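Local coordinates for protein histidine acid phosphatase (Bifidobacterium longum subsp. infantis, PDB 6RXD) that probably hydrolyses phytate and other inositol polyphosphates, releasing phosphate, as a histidine acid phytase of the multiple inositol polyphosphate phosphatase type, at residues Ser146-Glu151 / Lys179-Asn184; Ile133-Ser138 / Ala393-Ala398. All coordinates share one frame; numbering follows the deposited sequence.

Contact 1. Residues Ser146-Glu151 / Lys179-Asn184; sequences SGENFE and KDFQKN
Gly147 and Phe181 mark the nearest approach of the two backbones, their CA atoms 8.0 Å apart. Helix segment 146-151 and strand 181-183 run roughly antiparallel, at 150° between their directions, with axes 10.9 Å apart at the closest point. The Phe181 ring fills much of this separation. It meets the helix obliquely, with CE1 3.6 Å from Gly147 CA; Gly147, having no side chain, lets the ring lie close to the helix backbone. Across CZ from CE1, CE2 lies 3.9 Å from Glu148 CG and also near Glu151 OE2, while the Glu151 carboxylate stands almost upright to the ring plane. With an alanine in place of Phe181, a gap would probably open beside Gly147 and the CG methylene of Glu148 would probably lose its apolar neighbour.

The polar end of the contact belongs to Glu151. With CG anti to the backbone N (chi1 179°) and an extended chain beyond it, Glu151 carries its carboxylate across to Asp180. The two acids come together with their planes 72° apart and with Glu151 OE1 2.6 Å from Asp180 OD2, close enough that one of them probably holds a proton. A water donates to Glu151 OE2 at 3.1 Å and accepts from Asp180 N at 3.1 Å, so it bridges the Glu151 carboxylate to the backbone of Asp180. Both acids are ligands of one zinc site of this enzyme, although no zinc is bound to them in this chain.

The wider setting is a beta-alpha-beta crossover: helix 141-157 follows strand 132-137 in the chain and precedes strand 181-183, its parallel neighbour in the sheet, and Phe181 packs against that helix from the second strand's side.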
loop_
_atom_site.group_PDB
_atom_site.type_symbol
_atom_site.label_atom_id
_atom_site.label_comp_id
_atom_site.label_asym_id
_atom_site.label_seq_id
_atom_site.Cartn_x
_atom_site.Cartn_y
_atom_site.Cartn_z
ATOM N N SER A 146 -7.418 -2.684 9.594
ATOM C CA SER A 146 -8.015 -2.516 8.273
ATOM C C SER A 146 -8.946 -3.682 7.989
ATOM O O SER A 146 -10.087 -3.490 7.555
ATOM C CB SER A 146 -6.931 -2.421 7.201
ATOM O OG SER A 146 -6.186 -1.231 7.378
ATOM N N GLY A 147 -8.461 -4.889 8.263
ATOM C CA GLY A 147 -9.273 -6.084 8.135
ATOM C C GLY A 147 -10.545 -6.012 8.963
ATOM O O GLY A 147 -11.608 -6.443 8.510
ATOM N N GLU A 148 -10.449 -5.459 10.168
ATOM C CA GLU A 148 -11.615 -5.372 11.045
ATOM C C GLU A 148 -12.689 -4.483 10.430
ATOM O O GLU A 148 -13.879 -4.760 10.539
ATOM C CB GLU A 148 -11.206 -4.865 12.434
ATOM C CG GLU A 148 -10.295 -5.833 13.176
ATOM C CD GLU A 148 -9.644 -5.219 14.398
ATOM O OE1 GLU A 148 -10.024 -4.091 14.776
ATOM O OE2 GLU A 148 -8.746 -5.869 14.979
ATOM N N ASN A 149 -12.263 -3.420 9.756
ATOM C CA ASN A 149 -13.221 -2.569 9.066
ATOM C C ASN A 149 -13.841 -3.234 7.840
ATOM O O ASN A 149 -15.027 -3.057 7.570
ATOM C CB ASN A 149 -12.581 -1.223 8.715
ATOM C CG ASN A 149 -12.470 -0.312 9.928
ATOM O OD1 ASN A 149 -13.470 0.232 10.386
ATOM N ND2 ASN A 149 -11.262 -0.161 10.462
ATOM N N PHE A 150 -13.036 -3.991 7.099
ATOM C CA PHE A 150 -13.539 -4.779 5.982
ATOM C C PHE A 150 -14.600 -5.745 6.518
ATOM O O PHE A 150 -15.679 -5.902 5.933
ATOM C CB PHE A 150 -12.366 -5.544 5.352
ATOM C CG PHE A 150 -12.745 -6.502 4.238
ATOM C CD1 PHE A 150 -12.361 -6.246 2.926
ATOM C CD2 PHE A 150 -13.413 -7.689 4.514
ATOM C CE1 PHE A 150 -12.676 -7.143 1.900
ATOM C CE2 PHE A 150 -13.737 -8.583 3.497
ATOM C CZ PHE A 150 -13.359 -8.311 2.194
ATOM N N GLU A 151 -14.279 -6.399 7.629
ATOM C CA GLU A 151 -15.183 -7.371 8.229
ATOM C C GLU A 151 -16.512 -6.726 8.644
ATOM O O GLU A 151 -17.582 -7.279 8.404
ATOM C CB GLU A 151 -14.499 -8.050 9.420
ATOM C CG GLU A 151 -15.374 -9.069 10.144
ATOM C CD GLU A 151 -14.644 -9.752 11.286
ATOM O OE1 GLU A 151 -14.859 -10.962 11.473
ATOM O OE2 GLU A 151 -13.868 -9.083 11.996
ATOM N N LYS A 179 -9.835 -10.952 16.933
ATOM C CA LYS A 179 -9.919 -12.390 17.202
ATOM C C LYS A 179 -10.208 -13.270 15.984
ATOM O O LYS A 179 -9.937 -14.472 16.008
ATOM C CB LYS A 179 -10.960 -12.674 18.298
ATOM C CG LYS A 179 -12.395 -12.368 17.877
ATOM C CD LYS A 179 -13.420 -12.860 18.911
ATOM C CE LYS A 179 -13.326 -12.077 20.210
ATOM N NZ LYS A 179 -13.691 -10.640 20.032
ATOM N N ASP A 180 -10.762 -12.689 14.927
ATOM C CA ASP A 180 -11.106 -13.481 13.752
ATOM C C ASP A 180 -9.962 -13.602 12.758
ATOM O O ASP A 180 -10.076 -14.321 11.762
ATOM C CB ASP A 180 -12.347 -12.908 13.057
ATOM C CG ASP A 180 -13.607 -13.079 13.875
ATOM O OD1 ASP A 180 -13.620 -13.925 14.793
ATOM O OD2 ASP A 180 -14.594 -12.375 13.593
ATOM N N PHE A 181 -8.860 -12.911 13.034
ATOM C CA PHE A 181 -7.758 -12.821 12.079
ATOM C C PHE A 181 -6.598 -13.763 12.361
ATOM O O PHE A 181 -5.949 -13.668 13.397
ATOM C CB PHE A 181 -7.282 -11.367 11.979
ATOM C CG PHE A 181 -8.258 -10.491 11.263
ATOM C CD1 PHE A 181 -8.106 -10.242 9.909
ATOM C CD2 PHE A 181 -9.374 -9.997 11.916
ATOM C CE1 PHE A 181 -9.027 -9.470 9.223
ATOM C CE2 PHE A 181 -10.303 -9.225 11.236
ATOM C CZ PHE A 181 -10.130 -8.974 9.884
ATOM N N GLN A 182 -6.360 -14.679 11.427
ATOM C CA GLN A 182 -5.233 -15.599 11.501
ATOM C C GLN A 182 -3.951 -14.898 11.056
ATOM O O GLN A 182 -3.897 -14.329 9.976
ATOM C CB GLN A 182 -5.494 -16.786 10.580
ATOM C CG GLN A 182 -4.308 -17.715 10.391
ATOM C CD GLN A 182 -4.059 -18.591 11.592
ATOM O OE1 GLN A 182 -4.827 -18.578 12.551
ATOM N NE2 GLN A 182 -2.972 -19.356 11.553
ATOM N N LYS A 183 -2.915 -14.944 11.884
ATOM C CA LYS A 183 -1.637 -14.353 11.500
ATOM C C LYS A 183 -0.926 -15.254 10.491
ATOM O O LYS A 183 -0.763 -16.459 10.724
ATOM C CB LYS A 183 -0.772 -14.118 12.745
ATOM C CG LYS A 183 -1.310 -13.015 13.647
ATOM C CD LYS A 183 -0.358 -12.702 14.804
ATOM C CE LYS A 183 -0.302 -13.838 15.818
ATOM N NZ LYS A 183 0.426 -13.403 17.053
ATOM N N ASN A 184 -0.544 -14.683 9.351
ATOM C CA ASN A 184 0.182 -15.437 8.328
ATOM C C ASN A 184 1.311 -14.606 7.730
ATOM O O ASN A 184 1.223 -14.150 6.589
ATOM C CB ASN A 184 -0.769 -15.901 7.216
ATOM C CG ASN A 184 -0.192 -17.028 6.387
ATOM O OD1 ASN A 184 1.021 -17.266 6.393
ATOM N ND2 ASN A 184 -1.056 -17.728 5.662
HETATM O O HOH W 1 -11.958 -9.936 14.269
#

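Contact 2. Residues Ile133-Ser138 / Ala393-Ala398; sequences IAYQSS and ATFRFA
Ala134 bonds to both Ala393 and Phe395 at the start of a ladder of backbone hydrogen bonds between two parallel strands inclined by only 14°. Ala134 N donates to Ala393 O at 2.9 Å, almost straight, and Phe395 N returns a bond to Ala134 O at 2.8 Å. The alternation continues with Gln136 N to Phe395 O and Phe397 N to Gln136 O, the latter distinctly bent at 132°. A longer bond from Ser138 N to Phe397 O, 3.3 Å, ends the series.

Apolar contacts occupy the face bearing Ile133, Tyr135, Phe395 and Phe397. Phe395 CD2 is shared between Ile133 CG2, 3.7 Å away, and Tyr135 CE1; the Tyr135 and Phe395 side chains run side by side, their ring planes 45° apart. Phe397 CE2 comes to the edge of the Tyr135 ring, and Phe150 of helix 141-157 meets both phenylalanine rings.

Polar groups gather on the other face. Gln136, its chain extended beyond CG, runs alongside Arg396, and a water joins them: it donates to Gln136 OE1 at 2.6 Å and accepts from Arg396 NE at 2.8 Å, in the guanidinium plane. Thr394 CG2 lies 3.7 Å above the centre of the Arg396 guanidinium, whose far nitrogens form salt bridges to Asp377 and Glu40.

The chemistry thus divides by face: one side offers rings to a covering helix, while the other holds a buried arginine whose charge is probably balanced by two acids.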
loop_
_atom_site.group_PDB
_atom_site.type_symbol
_atom_site.label_atom_id
_atom_site.label_comp_id
_atom_site.label_asym_id
_atom_site.label_seq_id
_atom_site.Cartn_x
_atom_site.Cartn_y
_atom_site.Cartn_z
ATOM N N ILE A 133 -15.427 -18.560 6.078
ATOM C CA ILE A 133 -14.614 -17.440 5.608
ATOM C C ILE A 133 -13.349 -17.343 6.459
ATOM O O ILE A 133 -13.423 -17.371 7.690
ATOM C CB ILE A 133 -15.400 -16.126 5.743
ATOM C CG1 ILE A 133 -16.639 -16.144 4.839
ATOM C CG2 ILE A 133 -14.523 -14.916 5.423
ATOM C CD1 ILE A 133 -17.550 -14.938 5.023
ATOM N N ALA A 134 -12.188 -17.236 5.820
ATOM C CA ALA A 134 -10.933 -17.088 6.568
ATOM C C ALA A 134 -10.417 -15.670 6.447
ATOM O O ALA A 134 -10.214 -15.183 5.337
ATOM C CB ALA A 134 -9.884 -18.077 6.066
ATOM N N TYR A 135 -10.219 -15.006 7.584
ATOM C CA TYR A 135 -9.611 -13.679 7.610
ATOM C C TYR A 135 -8.162 -13.822 8.035
ATOM O O TYR A 135 -7.863 -14.541 8.988
ATOM C CB TYR A 135 -10.345 -12.781 8.613
ATOM C CG TYR A 135 -11.678 -12.258 8.130
ATOM C CD1 TYR A 135 -11.739 -11.195 7.238
ATOM C CD2 TYR A 135 -12.875 -12.810 8.577
ATOM C CE1 TYR A 135 -12.947 -10.702 6.794
ATOM C CE2 TYR A 135 -14.100 -12.320 8.130
ATOM C CZ TYR A 135 -14.119 -11.265 7.243
ATOM O OH TYR A 135 -15.313 -10.758 6.788
ATOM N N GLN A 136 -7.257 -13.153 7.330
ATOM C CA GLN A 136 -5.841 -13.237 7.668
ATOM C C GLN A 136 -5.199 -11.871 7.651
ATOM O O GLN A 136 -5.594 -11.010 6.869
ATOM C CB GLN A 136 -5.095 -14.131 6.675
ATOM C CG GLN A 136 -5.599 -15.564 6.645
ATOM C CD GLN A 136 -4.816 -16.441 5.681
ATOM O OE1 GLN A 136 -3.902 -15.978 4.994
ATOM N NE2 GLN A 136 -5.181 -17.713 5.624
ATOM N N SER A 137 -4.210 -11.679 8.518
ATOM C CA SER A 137 -3.366 -10.492 8.433
ATOM C C SER A 137 -1.903 -10.841 8.694
ATOM O O SER A 137 -1.585 -11.957 9.081
ATOM C CB SER A 137 -3.851 -9.401 9.387
ATOM O OG SER A 137 -3.122 -9.422 10.589
ATOM N N SER A 138 -1.014 -9.882 8.448
ATOM C CA SER A 138 0.401 -10.068 8.712
ATOM C C SER A 138 0.646 -10.165 10.212
ATOM O O SER A 138 1.680 -10.680 10.646
ATOM C CB SER A 138 1.174 -8.874 8.167
ATOM O OG SER A 138 0.747 -7.692 8.816
ATOM N N ALA A 393 -13.889 -18.413 1.096
ATOM C CA ALA A 393 -13.188 -17.143 0.879
ATOM C C ALA A 393 -12.009 -16.977 1.813
ATOM O O ALA A 393 -12.058 -17.389 2.976
ATOM C CB ALA A 393 -14.161 -15.955 1.036
ATOM N N THR A 394 -10.944 -16.360 1.302
ATOM C CA THR A 394 -9.812 -16.004 2.138
ATOM C C THR A 394 -9.554 -14.531 1.900
ATOM O O THR A 394 -9.232 -14.138 0.777
ATOM C CB THR A 394 -8.566 -16.831 1.776
ATOM O OG1 THR A 394 -8.888 -18.229 1.839
ATOM C CG2 THR A 394 -7.433 -16.538 2.748
ATOM N N PHE A 395 -9.742 -13.717 2.941
ATOM C CA PHE A 395 -9.534 -12.270 2.854
ATOM C C PHE A 395 -8.284 -11.903 3.652
ATOM O O PHE A 395 -8.234 -12.104 4.871
ATOM C CB PHE A 395 -10.746 -11.510 3.412
ATOM C CG PHE A 395 -12.034 -11.749 2.655
ATOM C CD1 PHE A 395 -12.087 -11.611 1.275
ATOM C CD2 PHE A 395 -13.189 -12.105 3.334
ATOM C CE1 PHE A 395 -13.286 -11.821 0.582
ATOM C CE2 PHE A 395 -14.386 -12.321 2.656
ATOM C CZ PHE A 395 -14.436 -12.175 1.276
ATOM N N ARG A 396 -7.271 -11.376 2.962
ATOM C CA ARG A 396 -5.957 -11.131 3.563
ATOM C C ARG A 396 -5.648 -9.644 3.596
ATOM O O ARG A 396 -6.010 -8.914 2.667
ATOM C CB ARG A 396 -4.853 -11.806 2.737
ATOM C CG ARG A 396 -5.011 -13.303 2.492
ATOM C CD ARG A 396 -4.035 -13.717 1.413
ATOM N NE ARG A 396 -4.116 -15.137 1.049
ATOM C CZ ARG A 396 -4.920 -15.625 0.112
ATOM N NH1 ARG A 396 -5.734 -14.818 -0.557
ATOM N NH2 ARG A 396 -4.910 -16.928 -0.158
ATOM N N PHE A 397 -4.951 -9.217 4.652
ATOM C CA PHE A 397 -4.655 -7.801 4.882
ATOM C C PHE A 397 -3.193 -7.610 5.221
ATOM O O PHE A 397 -2.661 -8.280 6.101
ATOM C CB PHE A 397 -5.566 -7.252 5.988
ATOM C CG PHE A 397 -7.010 -7.361 5.632
ATOM C CD1 PHE A 397 -7.652 -6.320 4.983
ATOM C CD2 PHE A 397 -7.696 -8.561 5.833
ATOM C CE1 PHE A 397 -8.970 -6.437 4.589
ATOM C CE2 PHE A 397 -9.015 -8.691 5.440
ATOM C CZ PHE A 397 -9.656 -7.636 4.816
ATOM N N ALA A 398 -2.534 -6.710 4.494
ATOM C CA ALA A 398 -1.084 -6.615 4.561
ATOM C C ALA A 398 -0.592 -5.212 4.218
ATOM O O ALA A 398 -1.164 -4.227 4.674
ATOM C CB ALA A 398 -0.440 -7.679 3.647
HETATM O O HOH W 2 -2.362 -16.323 2.888
#

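How the contacts relate
After strand 34-44 and a run of helices, the chain forms strand 132-137, then turns into helix 141-157 and comes back at strand 181-183. Contact 1 closes the shorter loop, the 27 residues that lead from segment 146-151 to segment 179-184. Contact 2 closes a far longer one: 254 residues, many of them helical, pass before strand 391-398 pairs with strand 132-137, and the whole of contact 1 falls within that span. The two meet at strand 132-137, which has strand 181-183 on one side and strand 391-398 on the other. Probable backbone hydrogen bonds from Gln182 to Tyr135 and from Asn184 to Ser137 join them, while Phe150 packs edge-to-face with Phe397, tying helix and sheet together.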